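Local coordinates for TlmII (Streptoalloteichus hindustanus, PDB 4HVM), which takes part in tallysomycin biosynthesis as a member of the condensation-domain family of nonribosomal peptide assembly and may bind phosphopantetheine, at residues L13-R21 with F173-P181; D119-V127 with G137-L145. All blocks are in the same frame, centred on the assembly; numbering follows the deposited sequence.

Contact 1 of 2, residues L13-R21 with F173-P181; sequences LRRASFLQR and FAEVADFHP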
loop_
_atom_site.group_PDB
_atom_site.type_symbol
_atom_site.label_atom_id
_atom_site.label_comp_id
_atom_site.label_asym_id
_atom_site.label_seq_id
_atom_site.Cartn_x
_atom_site.Cartn_y
_atom_site.Cartn_z
ATOM N N LEU A 13 -13.299 -17.564 -17.747
ATOM C CA LEU A 13 -13.361 -17.019 -16.393
ATOM C C LEU A 13 -12.370 -17.714 -15.469
ATOM O O LEU A 13 -12.607 -18.835 -15.026
ATOM C CB LEU A 13 -14.775 -17.135 -15.814
ATOM C CG LEU A 13 -15.769 -16.006 -16.089
ATOM C CD1 LEU A 13 -16.271 -16.029 -17.529
ATOM C CD2 LEU A 13 -16.930 -16.080 -15.109
ATOM N N ARG A 14 -11.264 -17.040 -15.178
ATOM C CA ARG A 14 -10.253 -17.584 -14.281
ATOM C C ARG A 14 -10.644 -17.343 -12.823
ATOM O O ARG A 14 -11.251 -16.325 -12.492
ATOM C CB ARG A 14 -8.885 -16.966 -14.582
ATOM C CG ARG A 14 -7.721 -17.654 -13.888
ATOM C CD ARG A 14 -6.386 -17.085 -14.342
ATOM N NE ARG A 14 -5.263 -17.866 -13.833
ATOM C CZ ARG A 14 -4.757 -18.934 -14.444
ATOM N NH1 ARG A 14 -3.733 -19.586 -13.909
ATOM N NH2 ARG A 14 -5.275 -19.351 -15.591
ATOM N N ARG A 15 -10.301 -18.288 -11.957
ATOM C CA ARG A 15 -10.590 -18.158 -10.537
ATOM C C ARG A 15 -9.734 -17.049 -9.934
ATOM O O ARG A 15 -8.600 -16.830 -10.355
ATOM C CB ARG A 15 -10.324 -19.480 -9.819
ATOM C CG ARG A 15 -10.958 -19.593 -8.442
ATOM C CD ARG A 15 -12.476 -19.645 -8.538
ATOM N NE ARG A 15 -13.088 -20.156 -7.314
ATOM C CZ ARG A 15 -13.456 -19.400 -6.285
ATOM N NH1 ARG A 15 -13.276 -18.085 -6.324
ATOM N NH2 ARG A 15 -14.006 -19.959 -5.215
ATOM N N ALA A 16 -10.284 -16.348 -8.948
ATOM C CA ALA A 16 -9.568 -15.261 -8.293
ATOM C C ALA A 16 -8.557 -15.805 -7.294
ATOM O O ALA A 16 -8.769 -16.860 -6.696
ATOM C CB ALA A 16 -10.539 -14.324 -7.603
ATOM N N SER A 17 -7.463 -15.072 -7.104
ATOM C CA SER A 17 -6.412 -15.482 -6.176
ATOM C C SER A 17 -6.830 -15.288 -4.719
ATOM O O SER A 17 -7.879 -14.711 -4.437
ATOM C CB SER A 17 -5.110 -14.727 -6.461
ATOM O OG SER A 17 -5.240 -13.345 -6.176
ATOM N N PHE A 18 -5.998 -15.760 -3.797
ATOM C CA PHE A 18 -6.330 -15.726 -2.373
ATOM C C PHE A 18 -6.309 -14.317 -1.771
ATOM O O PHE A 18 -7.033 -14.033 -0.813
ATOM C CB PHE A 18 -5.410 -16.666 -1.591
ATOM C CG PHE A 18 -4.026 -16.126 -1.372
ATOM C CD1 PHE A 18 -3.100 -16.080 -2.404
ATOM C CD2 PHE A 18 -3.647 -15.678 -0.120
ATOM C CE1 PHE A 18 -1.820 -15.584 -2.183
ATOM C CE2 PHE A 18 -2.378 -15.186 0.107
ATOM C CZ PHE A 18 -1.462 -15.137 -0.924
ATOM N N LEU A 19 -5.483 -13.441 -2.330
ATOM C CA LEU A 19 -5.431 -12.052 -1.883
ATOM C C LEU A 19 -6.602 -11.262 -2.453
ATOM O O LEU A 19 -7.085 -10.315 -1.831
ATOM C CB LEU A 19 -4.108 -11.399 -2.287
ATOM C CG LEU A 19 -2.870 -11.880 -1.521
ATOM C CD1 LEU A 19 -1.609 -11.227 -2.058
ATOM C CD2 LEU A 19 -3.018 -11.635 -0.021
ATOM N N GLN A 20 -7.048 -11.654 -3.643
ATOM C CA GLN A 20 -8.225 -11.051 -4.258
ATOM C C GLN A 20 -9.488 -11.482 -3.522
ATOM O O GLN A 20 -10.361 -10.663 -3.241
ATOM C CB GLN A 20 -8.319 -11.433 -5.735
ATOM C CG GLN A 20 -7.282 -10.759 -6.609
ATOM C CD GLN A 20 -7.340 -11.235 -8.040
ATOM O OE1 GLN A 20 -7.552 -12.419 -8.303
ATOM N NE2 GLN A 20 -7.155 -10.315 -8.977
ATOM N N ARG A 21 -9.577 -12.772 -3.215
ATOM C CA ARG A 21 -10.683 -13.307 -2.428
ATOM C C ARG A 21 -10.749 -12.641 -1.055
ATOM O O ARG A 21 -11.825 -12.276 -0.581
ATOM C CB ARG A 21 -10.540 -14.823 -2.265
ATOM C CG ARG A 21 -11.371 -15.645 -3.246
ATOM C CD ARG A 21 -11.154 -17.148 -3.067
ATOM N NE ARG A 21 -9.978 -17.625 -3.795
ATOM C CZ ARG A 21 -8.889 -18.137 -3.225
ATOM N NH1 ARG A 21 -8.815 -18.253 -1.907
ATOM N NH2 ARG A 21 -7.875 -18.540 -3.980
ATOM N N PHE A 173 0.441 -12.572 -14.380
ATOM C CA PHE A 173 -0.162 -12.911 -13.098
ATOM C C PHE A 173 -0.906 -14.238 -13.156
ATOM O O PHE A 173 -1.116 -14.884 -12.131
ATOM C CB PHE A 173 -1.112 -11.800 -12.647
ATOM C CG PHE A 173 -1.835 -12.105 -11.366
ATOM C CD1 PHE A 173 -1.178 -12.018 -10.152
ATOM C CD2 PHE A 173 -3.170 -12.477 -11.375
ATOM C CE1 PHE A 173 -1.834 -12.296 -8.972
ATOM C CE2 PHE A 173 -3.833 -12.756 -10.196
ATOM C CZ PHE A 173 -3.163 -12.665 -8.992
ATOM N N ALA A 174 -1.299 -14.637 -14.359
ATOM C CA ALA A 174 -2.021 -15.885 -14.562
ATOM C C ALA A 174 -1.230 -17.093 -14.054
ATOM O O ALA A 174 -1.807 -18.096 -13.628
ATOM C CB ALA A 174 -2.360 -16.052 -16.031
ATOM N N GLU A 175 0.093 -16.988 -14.095
ATOM C CA GLU A 175 0.959 -18.082 -13.666
ATOM C C GLU A 175 0.954 -18.264 -12.150
ATOM O O GLU A 175 1.270 -19.344 -11.651
ATOM C CB GLU A 175 2.393 -17.862 -14.154
ATOM C CG GLU A 175 2.542 -17.760 -15.664
ATOM C CD GLU A 175 3.992 -17.629 -16.100
ATOM O OE1 GLU A 175 4.887 -17.714 -15.230
ATOM O OE2 GLU A 175 4.233 -17.442 -17.312
ATOM N N VAL A 176 0.597 -17.208 -11.423
ATOM C CA VAL A 176 0.624 -17.245 -9.962
ATOM C C VAL A 176 -0.735 -16.942 -9.334
ATOM O O VAL A 176 -0.831 -16.715 -8.129
ATOM C CB VAL A 176 1.671 -16.267 -9.389
ATOM C CG1 VAL A 176 3.069 -16.664 -9.839
ATOM C CG2 VAL A 176 1.355 -14.841 -9.810
ATOM N N ALA A 177 -1.783 -16.939 -10.152
ATOM C CA ALA A 177 -3.129 -16.689 -9.652
ATOM C C ALA A 177 -3.582 -17.812 -8.727
ATOM O O ALA A 177 -4.318 -17.579 -7.770
ATOM C CB ALA A 177 -4.100 -16.520 -10.799
ATOM N N ASP A 178 -3.135 -19.030 -9.016
ATOM C CA ASP A 178 -3.494 -20.193 -8.212
ATOM C C ASP A 178 -2.516 -20.384 -7.060
ATOM O O ASP A 178 -2.708 -21.256 -6.214
ATOM C CB ASP A 178 -3.517 -21.454 -9.076
ATOM C CG ASP A 178 -4.407 -21.309 -10.296
ATOM O OD1 ASP A 178 -5.343 -20.482 -10.257
ATOM O OD2 ASP A 178 -4.169 -22.025 -11.294
ATOM N N PHE A 179 -1.466 -19.566 -7.030
ATOM C CA PHE A 179 -0.422 -19.706 -6.020
ATOM C C PHE A 179 -0.898 -19.348 -4.616
ATOM O O PHE A 179 -1.640 -18.385 -4.421
ATOM C CB PHE A 179 0.810 -18.872 -6.382
ATOM C CG PHE A 179 1.880 -18.888 -5.328
ATOM C CD1 PHE A 179 2.678 -20.008 -5.153
ATOM C CD2 PHE A 179 2.091 -17.784 -4.515
ATOM C CE1 PHE A 179 3.663 -20.030 -4.187
ATOM C CE2 PHE A 179 3.076 -17.798 -3.547
ATOM C CZ PHE A 179 3.863 -18.924 -3.383
ATOM N N HIS A 180 -0.454 -20.137 -3.642
ATOM C CA HIS A 180 -0.784 -19.915 -2.240
ATOM C C HIS A 180 0.389 -20.368 -1.381
ATOM O O HIS A 180 0.826 -21.514 -1.481
ATOM C CB HIS A 180 -2.043 -20.695 -1.860
ATOM C CG HIS A 180 -2.729 -20.183 -0.630
ATOM N ND1 HIS A 180 -2.163 -20.254 0.624
ATOM C CD2 HIS A 180 -3.940 -19.601 -0.464
ATOM C CE1 HIS A 180 -2.994 -19.732 1.510
ATOM N NE2 HIS A 180 -4.079 -19.329 0.875
ATOM N N PRO A 181 0.907 -19.468 -0.535
ATOM C CA PRO A 181 2.055 -19.758 0.333
ATOM C C PRO A 181 1.789 -20.936 1.265
ATOM O O PRO A 181 2.732 -21.551 1.758
ATOM C CB PRO A 181 2.204 -18.471 1.150
ATOM C CG PRO A 181 1.595 -17.414 0.309
ATOM C CD PRO A 181 0.442 -18.079 -0.382
#
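R14 reaches across from strand 13-15 to A174, A177 and D178. With CG anti to the backbone N (chi1 -169°) and the chain extended as far as NE, the guanidinium is carried out over the 173-181 loop. CB of A174 lies 4.0 Å above the centre of one guanidinium face, while CB of A177 sits at the edge, 3.5 Å from R14 NE. D178 adds a long salt bridge, OD2 to R14 NH1 at 3.6 Å; the carboxylate oxygen is far from the plane of the guanidinium, which makes the pair electrostatic and not a directed hydrogen bond. At S17 the backbones come closest, S17 CA to A177 CA at 4.9 Å, and S17 CA also offers its hydrogen to A177 O. S17 OG faces the edge of the F173 ring, in plane and 3.6 Å from F173 CZ. F18 meets H180 with ring centroids 4.5 Å apart and planes at 43°, and F18 CZ rests 3.5 Å from P181 CD; H180 ND1 is bound to L182 N. Last comes Q20, whose chain slides past F173 in the opposite direction. Q20 OE1 accepts from S17 N at 2.9 Å, on a lone pair, with 165° at the hydrogen, while NE2 bonds to M143 O. The loop thus packs against a helix start with S17 as N-cap and the Q20 side chain folded back to take its N-H, where the short strand paired with 76-80 gives way to helix 18-27 of the condensation-domain fold.

Contact 2 of 2, residues D119-V127 with G137-L145; sequences DPLVRLHLV and GVVAHQMLL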
loop_
_atom_site.group_PDB
_atom_site.type_symbol
_atom_site.label_atom_id
_atom_site.label_comp_id
_atom_site.label_asym_id
_atom_site.label_seq_id
_atom_site.Cartn_x
_atom_site.Cartn_y
_atom_site.Cartn_z
ATOM N N ASP A 119 -17.033 -1.712 -15.363
ATOM C CA ASP A 119 -16.159 -0.592 -15.706
ATOM C C ASP A 119 -14.675 -0.944 -15.639
ATOM O O ASP A 119 -14.281 -1.862 -14.916
ATOM C CB ASP A 119 -16.449 0.596 -14.788
ATOM C CG ASP A 119 -17.930 0.859 -14.625
ATOM O OD1 ASP A 119 -18.695 0.604 -15.581
ATOM O OD2 ASP A 119 -18.330 1.321 -13.537
ATOM N N PRO A 120 -13.846 -0.214 -16.404
ATOM C CA PRO A 120 -12.391 -0.377 -16.308
ATOM C C PRO A 120 -11.879 -0.057 -14.905
ATOM O O PRO A 120 -12.185 1.007 -14.367
ATOM C CB PRO A 120 -11.853 0.645 -17.321
ATOM C CG PRO A 120 -12.993 1.582 -17.588
ATOM C CD PRO A 120 -14.219 0.744 -17.459
ATOM N N LEU A 121 -11.105 -0.972 -14.327
ATOM C CA LEU A 121 -10.623 -0.829 -12.957
ATOM C C LEU A 121 -9.192 -0.299 -12.894
ATOM O O LEU A 121 -8.651 -0.069 -11.812
ATOM C CB LEU A 121 -10.733 -2.161 -12.211
ATOM C CG LEU A 121 -12.132 -2.766 -12.137
ATOM C CD1 LEU A 121 -12.112 -4.074 -11.365
ATOM C CD2 LEU A 121 -13.092 -1.783 -11.495
ATOM N N VAL A 122 -8.580 -0.119 -14.060
ATOM C CA VAL A 122 -7.261 0.494 -14.155
ATOM C C VAL A 122 -7.293 1.598 -15.199
ATOM O O VAL A 122 -7.329 1.329 -16.398
ATOM C CB VAL A 122 -6.180 -0.529 -14.531
ATOM C CG1 VAL A 122 -4.847 0.167 -14.756
ATOM C CG2 VAL A 122 -6.056 -1.590 -13.446
ATOM N N ARG A 123 -7.290 2.844 -14.735
ATOM C CA ARG A 123 -7.353 3.996 -15.628
ATOM C C ARG A 123 -5.999 4.693 -15.731
ATOM O O ARG A 123 -5.387 5.028 -14.720
ATOM C CB ARG A 123 -8.419 4.983 -15.144
ATOM C CG ARG A 123 -9.832 4.429 -15.203
ATOM C CD ARG A 123 -10.809 5.263 -14.391
ATOM N NE ARG A 123 -11.581 4.422 -13.484
ATOM C CZ ARG A 123 -11.749 4.673 -12.190
ATOM N NH1 ARG A 123 -11.208 5.754 -11.644
ATOM N NH2 ARG A 123 -12.465 3.844 -11.443
ATOM N N LEU A 124 -5.532 4.902 -16.957
ATOM C CA LEU A 124 -4.291 5.630 -17.180
ATOM C C LEU A 124 -4.619 7.065 -17.560
ATOM O O LEU A 124 -5.395 7.302 -18.484
ATOM C CB LEU A 124 -3.446 4.965 -18.268
ATOM C CG LEU A 124 -2.930 3.565 -17.957
ATOM C CD1 LEU A 124 -2.021 3.061 -19.066
ATOM C CD2 LEU A 124 -2.207 3.554 -16.618
ATOM N N HIS A 125 -4.040 8.019 -16.837
ATOM C CA HIS A 125 -4.255 9.432 -17.127
ATOM C C HIS A 125 -3.031 10.052 -17.800
ATOM O O HIS A 125 -1.906 9.893 -17.327
ATOM C CB HIS A 125 -4.606 10.199 -15.848
ATOM C CG HIS A 125 -5.943 9.841 -15.272
ATOM N ND1 HIS A 125 -7.067 10.614 -15.463
ATOM C CD2 HIS A 125 -6.334 8.791 -14.510
ATOM C CE1 HIS A 125 -8.095 10.056 -14.845
ATOM N NE2 HIS A 125 -7.675 8.949 -14.259
ATOM N N LEU A 126 -3.258 10.746 -18.911
ATOM C CA LEU A 126 -2.203 11.491 -19.588
ATOM C C LEU A 126 -2.505 12.980 -19.430
ATOM O O LEU A 126 -3.278 13.551 -20.197
ATOM C CB LEU A 126 -2.134 11.099 -21.068
ATOM C CG LEU A 126 -0.850 11.396 -21.846
ATOM C CD1 LEU A 126 -0.738 10.458 -23.033
ATOM C CD2 LEU A 126 -0.797 12.844 -22.313
ATOM N N VAL A 127 -1.901 13.600 -18.422
ATOM C CA VAL A 127 -2.212 14.984 -18.085
ATOM C C VAL A 127 -1.056 15.907 -18.449
ATOM O O VAL A 127 0.047 15.766 -17.921
ATOM C CB VAL A 127 -2.512 15.138 -16.581
ATOM C CG1 VAL A 127 -3.141 16.488 -16.302
ATOM C CG2 VAL A 127 -3.421 14.019 -16.094
ATOM N N GLY A 137 -0.461 9.281 -14.989
ATOM C CA GLY A 137 -0.984 8.776 -13.734
ATOM C C GLY A 137 -1.785 7.500 -13.892
ATOM O O GLY A 137 -2.334 7.228 -14.959
ATOM N N VAL A 138 -1.847 6.714 -12.823
ATOM C CA VAL A 138 -2.656 5.503 -12.817
ATOM C C VAL A 138 -3.616 5.510 -11.631
ATOM O O VAL A 138 -3.235 5.826 -10.503
ATOM C CB VAL A 138 -1.783 4.220 -12.799
ATOM C CG1 VAL A 138 -0.842 4.210 -11.600
ATOM C CG2 VAL A 138 -2.654 2.976 -12.807
ATOM N N VAL A 139 -4.873 5.186 -11.905
ATOM C CA VAL A 139 -5.879 5.049 -10.860
ATOM C C VAL A 139 -6.420 3.628 -10.905
ATOM O O VAL A 139 -7.145 3.268 -11.831
ATOM C CB VAL A 139 -7.028 6.043 -11.060
ATOM C CG1 VAL A 139 -8.067 5.878 -9.966
ATOM C CG2 VAL A 139 -6.494 7.466 -11.087
ATOM N N ALA A 140 -6.071 2.820 -9.911
ATOM C CA ALA A 140 -6.336 1.389 -10.009
ATOM C C ALA A 140 -6.969 0.750 -8.781
ATOM O O ALA A 140 -6.707 1.142 -7.646
ATOM C CB ALA A 140 -5.058 0.651 -10.378
ATOM N N HIS A 141 -7.803 -0.252 -9.038
ATOM C CA HIS A 141 -8.389 -1.080 -7.994
ATOM C C HIS A 141 -7.280 -1.922 -7.371
ATOM O O HIS A 141 -6.438 -2.473 -8.084
ATOM C CB HIS A 141 -9.456 -1.981 -8.612
ATOM C CG HIS A 141 -10.403 -2.580 -7.621
ATOM N ND1 HIS A 141 -10.036 -3.588 -6.756
ATOM C CD2 HIS A 141 -11.709 -2.325 -7.373
ATOM C CE1 HIS A 141 -11.074 -3.924 -6.012
ATOM N NE2 HIS A 141 -12.102 -3.172 -6.366
ATOM N N GLN A 142 -7.278 -2.024 -6.046
ATOM C CA GLN A 142 -6.194 -2.695 -5.331
ATOM C C GLN A 142 -6.175 -4.210 -5.537
ATOM O O GLN A 142 -5.194 -4.872 -5.201
ATOM C CB GLN A 142 -6.252 -2.378 -3.834
ATOM C CG GLN A 142 -7.462 -2.964 -3.128
ATOM C CD GLN A 142 -7.294 -3.009 -1.624
ATOM O OE1 GLN A 142 -7.544 -2.023 -0.929
ATOM N NE2 GLN A 142 -6.867 -4.158 -1.111
HETATM N N MSE A 143 -7.259 -4.753 -6.080
HETATM C CA MSE A 143 -7.338 -6.184 -6.359
HETATM C C MSE A 143 -6.730 -6.520 -7.717
HETATM O O MSE A 143 -6.728 -7.677 -8.141
HETATM C CB MSE A 143 -8.787 -6.667 -6.297
HETATM C CG MSE A 143 -9.348 -6.758 -4.891
HETATM SE SE MSE A 143 -11.194 -7.367 -4.859
HETATM C CE MSE A 143 -11.000 -8.953 -5.969
ATOM N N LEU A 144 -6.226 -5.497 -8.397
ATOM C CA LEU A 144 -5.539 -5.680 -9.667
ATOM C C LEU A 144 -4.080 -5.273 -9.542
ATOM O O LEU A 144 -3.189 -5.992 -9.983
ATOM C CB LEU A 144 -6.210 -4.861 -10.773
ATOM C CG LEU A 144 -7.599 -5.313 -11.229
ATOM C CD1 LEU A 144 -7.998 -4.591 -12.501
ATOM C CD2 LEU A 144 -7.636 -6.818 -11.431
ATOM N N LEU A 145 -3.843 -4.116 -8.934
ATOM C CA LEU A 145 -2.492 -3.594 -8.774
ATOM C C LEU A 145 -2.206 -3.214 -7.325
ATOM O O LEU A 145 -2.952 -2.443 -6.723
ATOM C CB LEU A 145 -2.295 -2.369 -9.668
ATOM C CG LEU A 145 -2.630 -2.535 -11.150
ATOM C CD1 LEU A 145 -2.390 -1.236 -11.902
ATOM C CD2 LEU A 145 -1.820 -3.664 -11.760
#
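V139 projects into the hollow between R123 and H125 on one face of this pairing. The two branches share the work: V139 CG1 lies 3.6 Å from R123 NH1, and V139 CG2 lies 3.7 Å from H125 CD2. With CG1 anti to the backbone N (chi1 180°), the methyls spread to both neighbours. D109 OD2 holds both polar ends, R123 NH1 by a salt bridge and H125 NE2 by a hydrogen bond. Opposite H125, G137 brings no side chain, and its O lies at the edge of the imidazole. On the other face V122 is the main bump: V122 CG2 meets A140 CB at 3.9 Å, and the L145 side chain runs at about a right angle to that of V122. L144 CD1 wedges into the notch between L121 CB and V122 CG2, 3.7 Å from each. L124 CD2 fits beside V138 CG2 at 3.9 Å. The register is set by R123 with V139 and H125 with G137, both hydrogen-bonded pairs; R123 N-H to V139 O is straight at 179°. H141 N to L121 O (2.9 Å) extends the pairing to the strand end. There the chain turns, and H141 ND1 accepts the M143 N-H in its ring plane. This is an antiparallel beta hairpin, strand axes at 157°, leading into the segment that by sequence probably matches the HHxxxDG motif of condensation domains, with H141 and Q142 at the two histidine positions.

Contact 2 is nested inside the chain loop closed by contact 1, and their centres lie about 20 Å apart. The two meet directly, since Q20 NE2 probably donates a hydrogen bond to M143 O at 2.8 Å. Every touching residue of contact 2 is buried, whereas fewer than half of those in contact 1 are. Their chemistry follows suit: five backbone hydrogen bonds and interleaved aliphatic branches join two sheet strands in contact 2, while contact 1 has no hydrogen bond across its segments and relies on ring packing, alanine contacts and a long salt bridge. Contact 1 holds a loop to a helix start; contact 2 builds the interior of the mixed sheet.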